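Local atomic coordinates of prolyl endopeptidase (Myxococcus xanthus, PDB entry 2BKL), a protein that probably hydrolyses oligopeptides after proline and, far less readily, after alanine, as a serine endopeptidase of the S9A family. Residues Gln10-Leu15 and Gln19-Tyr24; Val108-Asn113 and His150-Asp155; Phe284-Asp289 and Ala308-Ile313; Val325-Gly330 and Ala347-Lys352; His597-Asp602 and Arg625-Ala630. One frame throughout, in Å; residues are numbered along the deposited sequence.

Contact 1 of 5, residues Gln10-Leu15 and Gln19-Tyr24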
# COMPACT_ATOMS: atom_id res chain seq x y z
N GLN A 10 32.95 -5.89 -15.07
CA GLN A 10 33.42 -6.91 -14.14
C GLN A 10 33.54 -6.38 -12.73
O GLN A 10 34.46 -6.74 -12.00
CB GLN A 10 34.77 -7.46 -14.62
CG GLN A 10 34.70 -8.08 -16.01
CD GLN A 10 33.84 -9.30 -16.05
OE1 GLN A 10 34.03 -10.23 -15.25
NE2 GLN A 10 32.87 -9.32 -16.97
N VAL A 11 32.59 -5.56 -12.31
CA VAL A 11 32.54 -5.07 -10.95
C VAL A 11 32.26 -6.22 -9.98
O VAL A 11 31.29 -6.98 -10.14
CB VAL A 11 31.45 -4.00 -10.77
CG1 VAL A 11 31.31 -3.61 -9.33
CG2 VAL A 11 31.75 -2.82 -11.67
N VAL A 12 33.12 -6.35 -8.98
CA VAL A 12 32.94 -7.33 -7.91
C VAL A 12 33.27 -6.65 -6.58
O VAL A 12 34.12 -5.74 -6.51
CB VAL A 12 33.80 -8.59 -8.16
CG1 VAL A 12 33.56 -9.64 -7.07
CG2 VAL A 12 33.49 -9.21 -9.50
N ASP A 13 32.60 -7.07 -5.53
CA ASP A 13 32.84 -6.63 -4.17
C ASP A 13 32.96 -7.84 -3.28
O ASP A 13 32.31 -8.86 -3.50
CB ASP A 13 31.67 -5.81 -3.66
CG ASP A 13 31.57 -4.45 -4.30
OD1 ASP A 13 32.22 -3.50 -3.80
OD2 ASP A 13 30.87 -4.22 -5.30
N THR A 14 33.78 -7.72 -2.25
CA THR A 14 33.90 -8.76 -1.26
C THR A 14 33.14 -8.31 -0.05
O THR A 14 33.52 -7.33 0.58
CB THR A 14 35.36 -9.00 -0.89
OG1 THR A 14 36.09 -9.36 -2.07
CG2 THR A 14 35.48 -10.22 -0.01
N LEU A 15 32.06 -9.01 0.25
CA LEU A 15 31.21 -8.68 1.37
C LEU A 15 31.18 -9.88 2.31
O LEU A 15 30.79 -10.97 1.90
CB LEU A 15 29.80 -8.35 0.86
CG LEU A 15 29.79 -7.33 -0.30
CD1 LEU A 15 28.40 -7.15 -0.86
CD2 LEU A 15 30.35 -5.99 0.16
N GLN A 19 32.53 -13.09 -2.57
CA GLN A 19 32.53 -12.30 -3.80
C GLN A 19 31.11 -12.14 -4.33
O GLN A 19 30.37 -13.12 -4.48
CB GLN A 19 33.38 -12.98 -4.88
CG GLN A 19 34.83 -13.21 -4.48
CD GLN A 19 35.57 -11.93 -4.23
OE1 GLN A 19 35.83 -11.57 -3.08
NE2 GLN A 19 35.89 -11.21 -5.30
N VAL A 20 30.72 -10.90 -4.57
CA VAL A 20 29.42 -10.55 -5.15
C VAL A 20 29.67 -9.78 -6.44
O VAL A 20 30.23 -8.71 -6.41
CB VAL A 20 28.59 -9.70 -4.19
CG1 VAL A 20 27.22 -9.33 -4.78
CG2 VAL A 20 28.41 -10.42 -2.87
N ALA A 21 29.19 -10.31 -7.56
CA ALA A 21 29.32 -9.66 -8.86
C ALA A 21 28.14 -8.73 -9.13
O ALA A 21 26.99 -9.04 -8.82
CB ALA A 21 29.44 -10.71 -9.96
N ASP A 22 28.44 -7.60 -9.76
CA ASP A 22 27.46 -6.55 -10.05
C ASP A 22 27.73 -6.03 -11.47
O ASP A 22 28.23 -4.92 -11.65
CB ASP A 22 27.55 -5.45 -9.00
CG ASP A 22 26.32 -4.58 -8.90
OD1 ASP A 22 25.51 -4.47 -9.87
OD2 ASP A 22 26.11 -3.93 -7.85
N PRO A 23 27.43 -6.82 -12.49
CA PRO A 23 27.81 -6.45 -13.86
C PRO A 23 27.20 -5.17 -14.37
O PRO A 23 27.80 -4.51 -15.22
CB PRO A 23 27.36 -7.66 -14.69
CG PRO A 23 26.42 -8.40 -13.84
CD PRO A 23 26.80 -8.15 -12.42
N TYR A 24 26.04 -4.80 -13.84
CA TYR A 24 25.32 -3.64 -14.33
C TYR A 24 25.28 -2.50 -13.30
O TYR A 24 24.43 -1.64 -13.37
CB TYR A 24 23.90 -4.07 -14.78
CG TYR A 24 23.99 -5.12 -15.83
CD1 TYR A 24 24.51 -4.84 -17.08
CD2 TYR A 24 23.63 -6.43 -15.56
CE1 TYR A 24 24.62 -5.82 -18.05
CE2 TYR A 24 23.77 -7.42 -16.52
CZ TYR A 24 24.25 -7.10 -17.77
OH TYR A 24 24.40 -8.10 -18.72
O HOH W 1 29.01 -6.19 -5.87
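Val12 and Asp13 pair with Ala21 and Val20 in a short beta hairpin. Backbone bonding carries most of it: Asp13 N gives to Val20 O at 3.0 Å and Val20 N returns to Asp13 O at 2.8 Å, so these two form the antiparallel hydrogen-bonded pair. Val12-Ala21 and Thr14-Gln19 are the non-hydrogen-bonded pairs beside it. One step further on, Asp22 N reaches Val11 O at 2.9 Å. Among polar side chains, the Gln19 chain is bent about CB-CG (chi2 -63°) and brings its amide across to strand 12-15. Its OE1 is modelled only 2.4 Å from Thr14 OG1, a bond too short to take at face value, and its NE2 packs closely on a methyl, Val12 CG1, at 3.3 Å. A water bridges the other face of the hairpin, donating to Asp13 OD2 at 2.8 Å and to Val20 O at 2.9 Å; that carboxylate also has Arg25 as a salt-bridge partner. Apolar contact is lighter. Leu15 CD1 meets Val20 CG2 at 3.8 Å, the two side chains crossing at about a right angle. The Val20 face turns to the catalytic-domain side of the molecule: Leu15 and Val20 pack on Phe587 of helix 584-593, Asp22 hydrogen-bonds Tyr596 and makes a salt bridge to Lys626, and Tyr24 rests on helix 622-632.

Contact 2 of 5, residues Val108-Asn113 and His150-Asp155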
# COMPACT_ATOMS: atom_id res chain seq x y z
N VAL A 108 -17.03 22.49 -5.20
CA VAL A 108 -15.67 22.05 -5.37
C VAL A 108 -14.78 22.84 -4.43
O VAL A 108 -14.88 24.06 -4.36
CB VAL A 108 -15.19 22.30 -6.81
CG1 VAL A 108 -13.69 22.04 -6.94
CG2 VAL A 108 -15.96 21.46 -7.79
N LEU A 109 -13.90 22.14 -3.71
CA LEU A 109 -12.95 22.78 -2.79
C LEU A 109 -11.54 22.68 -3.35
O LEU A 109 -10.83 23.68 -3.47
CB LEU A 109 -12.97 22.09 -1.42
CG LEU A 109 -12.14 22.78 -0.33
CD1 LEU A 109 -12.54 24.23 -0.09
CD2 LEU A 109 -12.28 21.99 0.96
N LEU A 110 -11.13 21.47 -3.72
CA LEU A 110 -9.81 21.25 -4.30
C LEU A 110 -9.97 20.40 -5.55
O LEU A 110 -10.41 19.26 -5.47
CB LEU A 110 -8.86 20.56 -3.34
CG LEU A 110 -8.46 21.29 -2.07
CD1 LEU A 110 -7.68 20.38 -1.13
CD2 LEU A 110 -7.69 22.58 -2.37
N ASP A 111 -9.55 20.94 -6.69
CA ASP A 111 -9.61 20.24 -7.97
C ASP A 111 -8.20 20.13 -8.57
O ASP A 111 -7.72 21.06 -9.25
CB ASP A 111 -10.54 20.98 -8.92
CG ASP A 111 -10.66 20.29 -10.28
OD1 ASP A 111 -10.02 19.22 -10.49
OD2 ASP A 111 -11.39 20.78 -11.18
N PRO A 112 -7.52 19.04 -8.31
CA PRO A 112 -6.14 18.88 -8.76
C PRO A 112 -6.02 18.84 -10.27
O PRO A 112 -4.91 19.03 -10.75
CB PRO A 112 -5.67 17.56 -8.14
CG PRO A 112 -6.81 16.99 -7.49
CD PRO A 112 -7.96 17.90 -7.47
N ASN A 113 -7.10 18.59 -11.01
CA ASN A 113 -7.04 18.69 -12.46
C ASN A 113 -6.64 20.09 -12.93
O ASN A 113 -6.12 20.24 -14.04
CB ASN A 113 -8.37 18.30 -13.11
CG ASN A 113 -8.81 16.88 -12.74
OD1 ASN A 113 -8.25 15.92 -13.25
ND2 ASN A 113 -9.77 16.76 -11.82
N HIS A 150 -0.28 22.73 2.37
CA HIS A 150 -1.00 23.98 2.16
C HIS A 150 -2.24 24.00 3.00
O HIS A 150 -2.69 22.95 3.54
CB HIS A 150 -1.40 24.09 0.68
CG HIS A 150 -0.24 24.30 -0.23
ND1 HIS A 150 0.19 25.56 -0.59
CD2 HIS A 150 0.59 23.42 -0.85
CE1 HIS A 150 1.23 25.45 -1.41
NE2 HIS A 150 1.51 24.17 -1.56
N VAL A 151 -2.85 25.16 3.14
CA VAL A 151 -4.12 25.29 3.81
C VAL A 151 -5.04 26.13 2.97
O VAL A 151 -4.63 27.18 2.45
CB VAL A 151 -3.97 25.96 5.22
CG1 VAL A 151 -5.33 26.11 5.91
CG2 VAL A 151 -3.00 25.21 6.10
N ILE A 152 -6.30 25.69 2.83
CA ILE A 152 -7.32 26.42 2.12
C ILE A 152 -8.41 26.83 3.09
O ILE A 152 -8.81 26.05 3.97
CB ILE A 152 -7.90 25.61 0.93
CG1 ILE A 152 -8.90 26.45 0.14
CG2 ILE A 152 -8.48 24.26 1.37
CD1 ILE A 152 -9.31 25.87 -1.22
N ASP A 153 -8.91 28.05 2.91
CA ASP A 153 -10.07 28.54 3.62
C ASP A 153 -11.33 28.07 2.89
O ASP A 153 -11.50 28.37 1.72
CB ASP A 153 -10.02 30.06 3.69
CG ASP A 153 -11.19 30.65 4.40
OD1 ASP A 153 -11.21 30.59 5.65
OD2 ASP A 153 -12.16 31.15 3.77
N VAL A 154 -12.19 27.32 3.57
CA VAL A 154 -13.32 26.66 2.92
C VAL A 154 -14.34 27.66 2.37
O VAL A 154 -14.76 27.53 1.22
CB VAL A 154 -13.98 25.63 3.90
CG1 VAL A 154 -15.27 25.03 3.32
CG2 VAL A 154 -12.99 24.53 4.22
N ASP A 155 -14.70 28.65 3.16
CA ASP A 155 -15.76 29.57 2.78
C ASP A 155 -15.38 30.38 1.53
O ASP A 155 -16.19 30.55 0.64
CB ASP A 155 -16.07 30.56 3.90
CG ASP A 155 -16.91 29.95 5.01
OD1 ASP A 155 -17.59 28.93 4.78
OD2 ASP A 155 -16.95 30.46 6.14
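The peptide group of Leu109 is the flat group touched across this contact: Ile152 CD1 comes to 3.5 Å from Leu109 O, tilted well out of the peptide plane. A pair of flat groups lies further along the same segment, where the amide of Asn113 bonds the carboxylate of Asp111. ND2 gives to the syn lone pair of OD1 at 2.8 Å, with the acceptor 16° out of the amide plane. Across the contact everything else is aliphatic. Ile152 CD1 sits 3.8 Å from both Leu109 CD1 and Leu110 CD2, and both leucine side chains run antiparallel to that of the isoleucine as they pass it. Ile152 gets there with CG1 anti to the backbone N (chi1 -176°), extending the chain toward the leucines. Leu109 also spreads over Val154, its CD1 lying 3.9 Å from Val154 CA. Leu109 and Leu110 both face Leu96 in a classic beta bulge, which probably lets two consecutive leucines meet one isoleucine. The four residues are buried between neighbouring sheets of the propeller: Leu109 and Ile152 share Val135 of strand 134-141, Leu110 rests on Phe137 of the same strand, and Val154 reaches over to Trp98 and Phe83 in strands 95-100 and 81-87.

Contact 3 of 5, residues Phe284-Asp289 and Ala308-Ile313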
# COMPACT_ATOMS: atom_id res chain seq x y z
N PHE A 284 -7.53 5.39 27.80
CA PHE A 284 -6.77 4.99 26.63
C PHE A 284 -7.19 3.58 26.25
O PHE A 284 -7.35 2.71 27.11
CB PHE A 284 -5.26 4.95 26.93
CG PHE A 284 -4.61 6.27 27.26
CD1 PHE A 284 -5.24 7.49 27.12
CD2 PHE A 284 -3.29 6.25 27.70
CE1 PHE A 284 -4.56 8.66 27.41
CE2 PHE A 284 -2.62 7.44 28.02
CZ PHE A 284 -3.26 8.62 27.86
N TYR A 285 -7.42 3.37 24.95
CA TYR A 285 -7.74 2.06 24.39
C TYR A 285 -6.55 1.61 23.56
O TYR A 285 -6.20 2.25 22.59
CB TYR A 285 -9.06 2.12 23.57
CG TYR A 285 -10.20 2.54 24.47
CD1 TYR A 285 -10.49 3.89 24.66
CD2 TYR A 285 -10.91 1.61 25.21
CE1 TYR A 285 -11.47 4.29 25.56
CE2 TYR A 285 -11.92 2.01 26.12
CZ TYR A 285 -12.18 3.35 26.27
OH TYR A 285 -13.13 3.74 27.18
N VAL A 286 -5.93 0.53 23.98
CA VAL A 286 -4.65 0.09 23.42
C VAL A 286 -4.86 -1.22 22.69
O VAL A 286 -5.19 -2.23 23.31
CB VAL A 286 -3.58 -0.10 24.52
CG1 VAL A 286 -2.27 -0.59 23.94
CG2 VAL A 286 -3.37 1.17 25.30
N LEU A 287 -4.64 -1.20 21.39
CA LEU A 287 -4.69 -2.38 20.55
C LEU A 287 -3.29 -2.92 20.42
O LEU A 287 -2.38 -2.19 20.00
CB LEU A 287 -5.24 -2.02 19.15
CG LEU A 287 -5.16 -3.11 18.08
CD1 LEU A 287 -6.04 -4.32 18.40
CD2 LEU A 287 -5.52 -2.49 16.72
N THR A 288 -3.08 -4.18 20.77
CA THR A 288 -1.72 -4.74 20.80
C THR A 288 -1.65 -6.22 20.54
O THR A 288 -2.62 -6.97 20.78
CB THR A 288 -1.09 -4.40 22.18
OG1 THR A 288 0.25 -4.87 22.24
CG2 THR A 288 -1.80 -5.10 23.30
N ASP A 289 -0.50 -6.65 20.02
CA ASP A 289 -0.18 -8.07 19.90
C ASP A 289 0.68 -8.60 21.06
O ASP A 289 1.11 -9.75 21.04
CB ASP A 289 0.41 -8.43 18.51
CG ASP A 289 1.64 -7.70 18.19
OD1 ASP A 289 2.26 -7.13 19.11
OD2 ASP A 289 2.09 -7.68 17.00
N ALA A 308 1.13 -3.15 34.61
CA ALA A 308 0.45 -4.01 35.55
C ALA A 308 -0.98 -3.56 35.82
O ALA A 308 -1.79 -4.36 36.27
CB ALA A 308 1.23 -4.07 36.87
N SER A 309 -1.26 -2.28 35.59
CA SER A 309 -2.58 -1.72 35.84
C SER A 309 -3.50 -1.76 34.61
O SER A 309 -4.64 -1.33 34.72
CB SER A 309 -2.45 -0.28 36.31
OG SER A 309 -1.72 -0.21 37.52
N TRP A 310 -3.02 -2.24 33.47
CA TRP A 310 -3.88 -2.29 32.28
C TRP A 310 -4.94 -3.36 32.46
O TRP A 310 -4.67 -4.39 33.06
CB TRP A 310 -3.07 -2.64 31.04
CG TRP A 310 -2.01 -1.65 30.63
CD1 TRP A 310 -1.59 -0.54 31.31
CD2 TRP A 310 -1.27 -1.67 29.42
NE1 TRP A 310 -0.61 0.11 30.60
CE2 TRP A 310 -0.40 -0.56 29.43
CE3 TRP A 310 -1.24 -2.53 28.30
CZ2 TRP A 310 0.49 -0.31 28.40
CZ3 TRP A 310 -0.38 -2.27 27.30
CH2 TRP A 310 0.46 -1.16 27.33
N LYS A 311 -6.14 -3.11 31.94
CA LYS A 311 -7.26 -4.05 32.03
C LYS A 311 -7.62 -4.57 30.64
O LYS A 311 -7.96 -3.80 29.76
CB LYS A 311 -8.46 -3.45 32.75
CG LYS A 311 -9.12 -2.23 32.17
CD LYS A 311 -10.12 -1.59 33.17
CE LYS A 311 -11.58 -1.91 32.83
NZ LYS A 311 -12.46 -1.55 34.00
N GLU A 312 -7.47 -5.86 30.43
CA GLU A 312 -7.92 -6.45 29.19
C GLU A 312 -9.43 -6.32 29.08
O GLU A 312 -10.17 -6.81 29.93
CB GLU A 312 -7.50 -7.90 29.13
CG GLU A 312 -7.81 -8.59 27.81
CD GLU A 312 -7.41 -10.04 27.82
OE1 GLU A 312 -7.97 -10.81 28.65
OE2 GLU A 312 -6.55 -10.43 27.01
N ILE A 313 -9.92 -5.66 28.03
CA ILE A 313 -11.37 -5.55 27.80
C ILE A 313 -11.87 -6.32 26.57
O ILE A 313 -13.04 -6.64 26.50
CB ILE A 313 -11.82 -4.08 27.74
CG1 ILE A 313 -11.11 -3.31 26.63
CG2 ILE A 313 -11.59 -3.38 29.09
CD1 ILE A 313 -11.80 -1.96 26.28
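Tyr285 and Ile313, like Val286 and Trp310, meet through side chains alone, for the backbones stand well apart: CA of Tyr285 is 9.1 Å from CA of Ile313, and CA of Val286 is 9.2 Å from CA of Trp310. Strand 283-288 is regularly extended, whereas the other segment comes out of a 3-10 turn at Ala308-Ser309, runs briefly as strand and turns a corner at Ile313, where psi falls to -24°. Between the two runs strand 296-300, which takes the backbone bonds of Val286 through Phe298. This is one four-stranded antiparallel sheet of the beta-propeller, and the contact links its second and fourth strands over the third. Ile313 CG1 lies between the backbone N and the carbonyl carbon (chi1 59°), which directs CD1 at the edge of the Tyr285 ring. CD1 sits in the ring plane, 3.8 Å from Tyr285 CD2 and 4.0 Å from Tyr285 CE2, and the two side chains cross at about a right angle. Val286 points at the indole and brings CG1 to 4.2 Å from Trp310 CZ3. The indole itself is fixed by other partners: Trp310 NE1 bonds the carbonyl of Pro305, and Phe298 meets the ring system edge-to-face.

Contact 4 of 5, residues Val325-Gly330 and Ala347-Lys352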
# COMPACT_ATOMS: atom_id res chain seq x y z
N VAL A 325 -9.21 -1.01 15.55
CA VAL A 325 -10.22 -0.59 16.50
C VAL A 325 -10.46 0.86 16.25
O VAL A 325 -9.51 1.66 16.21
CB VAL A 325 -9.73 -0.71 17.95
CG1 VAL A 325 -10.78 -0.18 18.89
CG2 VAL A 325 -9.39 -2.12 18.27
N SER A 326 -11.73 1.21 16.13
CA SER A 326 -12.12 2.61 16.07
C SER A 326 -13.16 2.91 17.13
O SER A 326 -13.93 2.05 17.53
CB SER A 326 -12.65 2.98 14.70
OG SER A 326 -13.86 2.31 14.41
N ILE A 327 -13.15 4.14 17.62
CA ILE A 327 -14.16 4.56 18.56
C ILE A 327 -15.16 5.41 17.80
O ILE A 327 -14.83 6.49 17.30
CB ILE A 327 -13.54 5.38 19.70
CG1 ILE A 327 -12.39 4.60 20.37
CG2 ILE A 327 -14.62 5.76 20.69
CD1 ILE A 327 -11.66 5.39 21.46
N VAL A 328 -16.37 4.88 17.68
CA VAL A 328 -17.44 5.55 16.95
C VAL A 328 -18.72 5.50 17.74
O VAL A 328 -19.06 4.48 18.34
CB VAL A 328 -17.65 4.91 15.57
CG1 VAL A 328 -16.52 5.25 14.63
CG2 VAL A 328 -17.89 3.37 15.64
N GLY A 329 -19.41 6.62 17.80
CA GLY A 329 -20.70 6.66 18.47
C GLY A 329 -20.69 6.12 19.88
O GLY A 329 -21.62 5.40 20.26
N GLY A 330 -19.63 6.38 20.62
CA GLY A 330 -19.56 5.96 22.02
C GLY A 330 -19.34 4.48 22.22
O GLY A 330 -19.53 3.97 23.32
N ALA A 347 -18.77 -3.25 19.95
CA ALA A 347 -18.72 -3.55 21.39
C ALA A 347 -18.86 -2.27 22.20
O ALA A 347 -18.60 -1.18 21.69
CB ALA A 347 -17.41 -4.23 21.75
N THR A 348 -19.22 -2.39 23.48
CA THR A 348 -19.23 -1.21 24.31
C THR A 348 -17.81 -0.81 24.63
O THR A 348 -16.85 -1.56 24.38
CB THR A 348 -19.99 -1.42 25.64
OG1 THR A 348 -19.26 -2.35 26.45
CG2 THR A 348 -21.38 -2.04 25.40
N LEU A 349 -17.67 0.36 25.22
CA LEU A 349 -16.35 0.83 25.67
C LEU A 349 -15.74 -0.05 26.76
O LEU A 349 -14.53 -0.00 26.99
CB LEU A 349 -16.45 2.28 26.15
CG LEU A 349 -16.79 3.34 25.11
CD1 LEU A 349 -16.99 4.70 25.79
CD2 LEU A 349 -15.72 3.40 24.03
N LYS A 350 -16.55 -0.86 27.43
CA LYS A 350 -16.06 -1.82 28.41
C LYS A 350 -15.74 -3.17 27.79
O LYS A 350 -15.32 -4.10 28.49
CB LYS A 350 -17.07 -1.96 29.55
CG LYS A 350 -17.32 -0.67 30.30
CD LYS A 350 -16.09 -0.24 31.09
CE LYS A 350 -16.48 0.40 32.42
NZ LYS A 350 -15.27 0.71 33.22
N GLY A 351 -15.90 -3.26 26.47
CA GLY A 351 -15.56 -4.44 25.70
C GLY A 351 -16.63 -5.50 25.53
O GLY A 351 -16.35 -6.57 24.98
N LYS A 352 -17.86 -5.21 25.95
CA LYS A 352 -18.94 -6.17 25.86
C LYS A 352 -19.54 -6.19 24.47
O LYS A 352 -19.86 -5.14 23.95
CB LYS A 352 -20.01 -5.85 26.90
CG LYS A 352 -19.49 -5.94 28.35
CD LYS A 352 -18.39 -7.04 28.58
CE LYS A 352 -18.00 -7.18 30.06
NZ LYS A 352 -18.55 -6.08 30.92
O HOH W 2 -20.24 1.99 25.04
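Two turns at one end of a four-stranded antiparallel propeller sheet meet here: Leu349, after strand 341-348, reaches the carbonyl of Gly330, after strand 321-328. Its CG is 3.3 Å from Gly330 O and its CD1 3.6 Å from that same oxygen, while CD2 touches Ile327 CG2 at 4.2 Å. With CG anti to the carbonyl carbon (chi1 -66°), the isobutyl group leans over Gly330 O. A water joins the two backbones beside it, donating to Gly330 O at 2.7 Å and accepting from Leu349 N at 3.0 Å. Leu349 is the second residue of the type I turn from Thr348 to Gly351, and strand 331-338 lies between it and Ile327. Replacing the leucine by alanine would probably strip the apolar cover from the Gly330 carbonyl and leave Ile327 CG2 without its partner from this turn. The turn is held from within: Gly351 N bonds Thr348 O, and Thr348 OG1 takes the backbone N of Lys350 at 3.2 Å in an ST turn, receiving the N of Lys352 as well. Gly351 has backbone angles that would jam a CB against the preceding carbonyl oxygen. Leu349 and Ile327 both also pack on Tyr285 and Trp280 of the preceding sheet.

Contact 5 of 5, residues His597-Asp602 and Arg625-Ala630; sequences HHVRPD and RKFVAA
Val599 plugs a loop of the alpha/beta-hydrolase domain against helix 622-632, meeting Phe627 and Ala630, one turn apart on the helix. The valine sits at the centre of an inverse gamma turn, marked by a weak bond from Arg600 N to His598 O, and its side chain points at the helix. Its two methyls divide the work. CG1 is anti to the backbone N (chi1 -177°) and lies 3.7 Å from Ala630 O; CG2, beside the backbone N, touches Phe627 CE1 and Ala630 CB. Phe627 swings its ring out from the helix with CG anti to its N (chi1 -171°), and there it also packs on Met543 and Thr544 of helix 534-545 and on Leu608 of strand 607-613. With alanine in place of Val599 both methyls go, and Phe627 CE1 and the Ala630 methyl would probably be left without a loop partner. Val599 CG2 is 3.7 Å from Phe627 CE1 and 4.1 Å from Ala630 CB.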
# COMPACT_ATOMS: atom_id res chain seq x y z
N HIS A 597 21.00 -11.27 -8.35
CA HIS A 597 22.17 -12.14 -8.22
C HIS A 597 21.89 -13.60 -8.54
O HIS A 597 22.77 -14.45 -8.35
CB HIS A 597 22.76 -12.01 -6.81
CG HIS A 597 23.19 -10.63 -6.50
ND1 HIS A 597 22.39 -9.74 -5.82
CD2 HIS A 597 24.34 -9.98 -6.78
CE1 HIS A 597 23.01 -8.58 -5.73
NE2 HIS A 597 24.21 -8.70 -6.29
N HIS A 598 20.70 -13.88 -9.07
CA HIS A 598 20.31 -15.25 -9.36
C HIS A 598 19.73 -15.45 -10.75
O HIS A 598 18.97 -16.41 -11.00
CB HIS A 598 19.37 -15.76 -8.27
CG HIS A 598 20.08 -15.99 -6.98
ND1 HIS A 598 20.75 -17.17 -6.68
CD2 HIS A 598 20.29 -15.17 -5.92
CE1 HIS A 598 21.31 -17.06 -5.49
NE2 HIS A 598 21.06 -15.86 -5.01
N VAL A 599 20.13 -14.59 -11.67
CA VAL A 599 19.78 -14.78 -13.10
C VAL A 599 20.81 -15.75 -13.69
O VAL A 599 21.83 -15.34 -14.22
CB VAL A 599 19.70 -13.46 -13.86
CG1 VAL A 599 19.28 -13.67 -15.30
CG2 VAL A 599 18.74 -12.49 -13.15
N ARG A 600 20.58 -17.04 -13.49
CA ARG A 600 21.52 -18.06 -13.98
C ARG A 600 21.51 -18.11 -15.50
O ARG A 600 20.49 -17.91 -16.12
CB ARG A 600 21.15 -19.43 -13.44
CG ARG A 600 21.31 -19.58 -11.92
CD ARG A 600 20.77 -20.89 -11.34
NE ARG A 600 19.70 -21.40 -12.19
CZ ARG A 600 18.50 -21.81 -11.79
NH1 ARG A 600 18.16 -21.84 -10.49
NH2 ARG A 600 17.63 -22.23 -12.70
N PRO A 601 22.66 -18.40 -16.11
CA PRO A 601 22.73 -18.50 -17.56
C PRO A 601 22.18 -19.82 -18.06
O PRO A 601 22.03 -20.80 -17.32
CB PRO A 601 24.21 -18.40 -17.84
CG PRO A 601 24.84 -19.05 -16.62
CD PRO A 601 23.97 -18.59 -15.48
N ASP A 602 21.91 -19.86 -19.36
CA ASP A 602 21.50 -21.08 -20.07
C ASP A 602 20.15 -21.57 -19.57
O ASP A 602 19.87 -22.77 -19.58
CB ASP A 602 22.56 -22.17 -19.97
CG ASP A 602 23.95 -21.65 -20.27
OD1 ASP A 602 24.13 -20.94 -21.29
OD2 ASP A 602 24.91 -21.82 -19.48
N ARG A 625 16.16 -1.51 -13.78
CA ARG A 625 17.14 -1.39 -14.86
C ARG A 625 18.17 -2.51 -14.82
O ARG A 625 18.45 -3.15 -15.84
CB ARG A 625 17.88 -0.05 -14.79
CG ARG A 625 17.03 1.20 -14.91
CD ARG A 625 17.82 2.49 -15.25
NE ARG A 625 18.60 3.00 -14.13
CZ ARG A 625 18.20 3.87 -13.21
NH1 ARG A 625 16.97 4.33 -13.20
NH2 ARG A 625 19.05 4.28 -12.26
N LYS A 626 18.77 -2.73 -13.67
CA LYS A 626 19.79 -3.77 -13.56
C LYS A 626 19.22 -5.17 -13.86
O LYS A 626 19.87 -5.99 -14.51
CB LYS A 626 20.47 -3.74 -12.21
CG LYS A 626 21.27 -2.47 -11.92
CD LYS A 626 22.42 -2.69 -10.95
CE LYS A 626 21.99 -3.21 -9.62
NZ LYS A 626 23.14 -3.26 -8.64
N PHE A 627 18.01 -5.44 -13.35
CA PHE A 627 17.43 -6.76 -13.54
C PHE A 627 17.07 -6.98 -14.99
O PHE A 627 17.35 -8.06 -15.51
CB PHE A 627 16.22 -6.94 -12.62
CG PHE A 627 15.68 -8.35 -12.58
CD1 PHE A 627 16.34 -9.32 -11.86
CD2 PHE A 627 14.51 -8.69 -13.27
CE1 PHE A 627 15.82 -10.60 -11.75
CE2 PHE A 627 14.00 -9.98 -13.20
CZ PHE A 627 14.66 -10.93 -12.46
N VAL A 628 16.46 -6.00 -15.66
CA VAL A 628 16.10 -6.18 -17.08
C VAL A 628 17.35 -6.40 -17.92
O VAL A 628 17.36 -7.24 -18.83
CB VAL A 628 15.21 -5.06 -17.64
CG1 VAL A 628 15.97 -3.88 -18.11
CG2 VAL A 628 14.37 -5.62 -18.82
N ALA A 629 18.43 -5.68 -17.62
CA ALA A 629 19.68 -5.90 -18.31
C ALA A 629 20.20 -7.31 -18.14
O ALA A 629 20.60 -7.96 -19.10
CB ALA A 629 20.72 -4.92 -17.83
N ALA A 630 20.11 -7.83 -16.92
CA ALA A 630 20.57 -9.19 -16.63
C ALA A 630 19.74 -10.24 -17.39
O ALA A 630 20.27 -11.20 -17.92
CB ALA A 630 20.54 -9.43 -15.14

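Overall arrangement
Contacts 2 and 3 are fully buried, while 1, 4 and 5 are only partly so. Contacts 2, 3 and 4 belong to the propeller: contact 2 packs one sheet on the next, whereas 3 and 4 each tie strands within one sheet. The sheets of contacts 3 and 4 follow one another in the chain, and the two contacts touch, Ile313 CD1 resting on Leu349 O. Contact 1 is the exception in chemistry, a hairpin joined by backbone hydrogen bonds, where the others are apolar, with one bridging water in contact 4. Contacts 1 and 5, about 13 Å apart between centres, meet through the Asp22-Lys626 salt bridge, which binds the N-terminal hairpin to the hydrolase domain. Contact 1 lies about 56 Å from contact 4, centre to centre.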